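Glyoxalase family protein, putative (Bacillus anthracis, PDB 2QQZ) is of unknown function but belongs to the glyoxalase/bleomycin resistance protein/dioxygenase superfamily, whose members include metal-dependent enzymes and drug-binding proteins. Local coordinates at residues A[16-21]-A[113-118]. Numbering follows the deposited sequence.
Sequences VAAPVG and DPFGNR. With SO4 (sulfate ion), chain D.
The last residues of strand 8-18 run beside the type I turn Asp113-Gly116, with the CA atoms of Ala18 and Phe115 6.2 Å apart and no backbone hydrogen bond joining the two segments. Instead, the Asn117 carboxamide bridges them. Its ND2 gives one N-H to Ala17 O (2.8 Å), arriving nearly along the C=O axis, and the other to Asp113 OD2 (2.9 Å), almost straight at 171° and on the syn side of the carboxylate. A water donates to Asn117 OD1 and accepts from Ala17 N, so both backbone polar groups of Ala17 are tied to the same amide, whose rotation is thereby fixed. With CG1 anti to the backbone N (chi1 171°), Val16 lays this methyl against Asn117 ND2 at 3.3 Å. Asp113 OD1 takes the amide N-H groups of Phe115 and Asn117 from opposite faces of the carboxylate, the first closing an Asx turn. The Phe115 ring is sandwiched: Ala18 CB makes a CH-pi contact with one face, 4.0 Å from the centroid, while Pro114 CB covers the other. Pro19 CD meets the ring obliquely, 3.6 Å from Phe115 CD1. Consistent with a vicinal oxygen chelate (glyoxalase) fold, the buried contact bridges two similar four-stranded sheets, joining strand 8-18, outermost within this chain, to the 106-112/118-124 hairpin turn beside helix 23-33, whose Tyr30 hydrogen-bonds Asp113 OD2.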
loop_
_atom_site.group_PDB
_atom_site.type_symbol
_atom_site.label_atom_id
_atom_site.label_comp_id
_atom_site.label_asym_id
_atom_site.label_seq_id
_atom_site.Cartn_x
_atom_site.Cartn_y
_atom_site.Cartn_z
ATOM N N VAL A 16 6.843 -0.470 -3.005
ATOM C CA VAL A 16 7.650 0.500 -2.208
ATOM C C VAL A 16 8.923 0.801 -3.011
ATOM O O VAL A 16 9.545 -0.113 -3.549
ATOM C CB VAL A 16 8.018 -0.157 -0.866
ATOM C CG1 VAL A 16 9.028 0.662 -0.039
ATOM C CG2 VAL A 16 6.734 -0.436 -0.055
ATOM N N ALA A 17 9.283 2.071 -3.140
ATOM C CA ALA A 17 10.411 2.411 -4.014
ATOM C C ALA A 17 11.703 2.378 -3.192
ATOM O O ALA A 17 11.658 2.501 -1.951
ATOM C CB ALA A 17 10.186 3.738 -4.645
ATOM N N ALA A 18 12.827 2.237 -3.887
ATOM C CA ALA A 18 14.141 2.154 -3.282
ATOM C C ALA A 18 15.154 2.490 -4.352
ATOM O O ALA A 18 14.848 2.439 -5.563
ATOM C CB ALA A 18 14.362 0.746 -2.746
ATOM N N PRO A 19 16.369 2.866 -3.942
ATOM C CA PRO A 19 17.330 3.165 -4.995
ATOM C C PRO A 19 17.946 1.956 -5.720
ATOM O O PRO A 19 17.911 0.822 -5.220
ATOM C CB PRO A 19 18.432 3.941 -4.259
ATOM C CG PRO A 19 18.316 3.546 -2.815
ATOM C CD PRO A 19 16.890 3.115 -2.584
ATOM N N VAL A 20 18.607 2.236 -6.844
ATOM C CA VAL A 20 19.354 1.165 -7.533
ATOM C C VAL A 20 20.355 0.564 -6.537
ATOM O O VAL A 20 20.972 1.300 -5.774
ATOM C CB VAL A 20 20.088 1.768 -8.736
ATOM C CG1 VAL A 20 20.833 0.728 -9.515
ATOM C CG2 VAL A 20 19.082 2.488 -9.635
ATOM N N GLY A 21 20.539 -0.752 -6.556
ATOM C CA GLY A 21 21.486 -1.415 -5.657
ATOM C C GLY A 21 20.916 -1.756 -4.295
ATOM O O GLY A 21 21.640 -2.192 -3.426
ATOM N N ASP A 113 12.176 2.102 6.799
ATOM C CA ASP A 113 13.074 1.058 6.251
ATOM C C ASP A 113 14.462 1.711 5.997
ATOM O O ASP A 113 14.643 2.906 6.289
ATOM C CB ASP A 113 12.500 0.362 4.987
ATOM C CG ASP A 113 12.454 1.279 3.743
ATOM O OD1 ASP A 113 13.100 2.366 3.755
ATOM O OD2 ASP A 113 11.821 0.875 2.732
ATOM N N PRO A 114 15.446 0.931 5.495
ATOM C CA PRO A 114 16.776 1.479 5.291
ATOM C C PRO A 114 16.795 2.659 4.291
ATOM O O PRO A 114 17.783 3.406 4.294
ATOM C CB PRO A 114 17.533 0.280 4.722
ATOM C CG PRO A 114 16.819 -0.829 5.239
ATOM C CD PRO A 114 15.424 -0.486 5.112
ATOM N N PHE A 115 15.720 2.903 3.526
ATOM C CA PHE A 115 15.785 3.918 2.446
ATOM C C PHE A 115 14.967 5.137 2.847
ATOM O O PHE A 115 14.887 6.115 2.098
ATOM C CB PHE A 115 15.255 3.347 1.124
ATOM C CG PHE A 115 15.704 1.936 0.889
ATOM C CD1 PHE A 115 17.080 1.659 0.682
ATOM C CD2 PHE A 115 14.805 0.885 0.984
ATOM C CE1 PHE A 115 17.531 0.335 0.544
ATOM C CE2 PHE A 115 15.251 -0.497 0.839
ATOM C CZ PHE A 115 16.597 -0.745 0.633
ATOM N N GLY A 116 14.403 5.082 4.056
ATOM C CA GLY A 116 13.681 6.186 4.596
ATOM C C GLY A 116 12.171 6.119 4.347
ATOM O O GLY A 116 11.485 7.089 4.669
ATOM N N ASN A 117 11.660 5.038 3.758
ATOM C CA ASN A 117 10.183 4.847 3.615
ATOM C C ASN A 117 9.550 4.493 4.976
ATOM O O ASN A 117 10.095 3.646 5.715
ATOM C CB ASN A 117 9.828 3.707 2.639
ATOM C CG ASN A 117 10.378 3.929 1.262
ATOM O OD1 ASN A 117 10.036 4.909 0.593
ATOM N ND2 ASN A 117 11.210 2.998 0.810
ATOM N N ARG A 118 8.467 5.183 5.305
ATOM C CA ARG A 118 7.626 4.847 6.476
ATOM C C ARG A 118 6.812 3.566 6.233
ATOM O O ARG A 118 6.197 3.378 5.161
ATOM C CB ARG A 118 6.679 5.974 6.765
ATOM C CG ARG A 118 5.669 5.695 7.889
ATOM C CD ARG A 118 5.195 7.070 8.480
ATOM N NE ARG A 118 6.210 7.580 9.420
ATOM C CZ ARG A 118 6.010 8.568 10.302
ATOM N NH1 ARG A 118 4.837 9.203 10.358
ATOM N NH2 ARG A 118 7.002 8.962 11.090
HETATM S S SO4 D . 5.451 12.572 12.017
HETATM O O1 SO4 D . 5.389 11.244 12.587
HETATM O O2 SO4 D . 4.171 13.013 11.498
HETATM O O3 SO4 D . 5.896 13.431 13.113
HETATM O O4 SO4 D . 6.434 12.661 10.967
HETATM O O HOH W 1 8.349 4.254 -1.448
#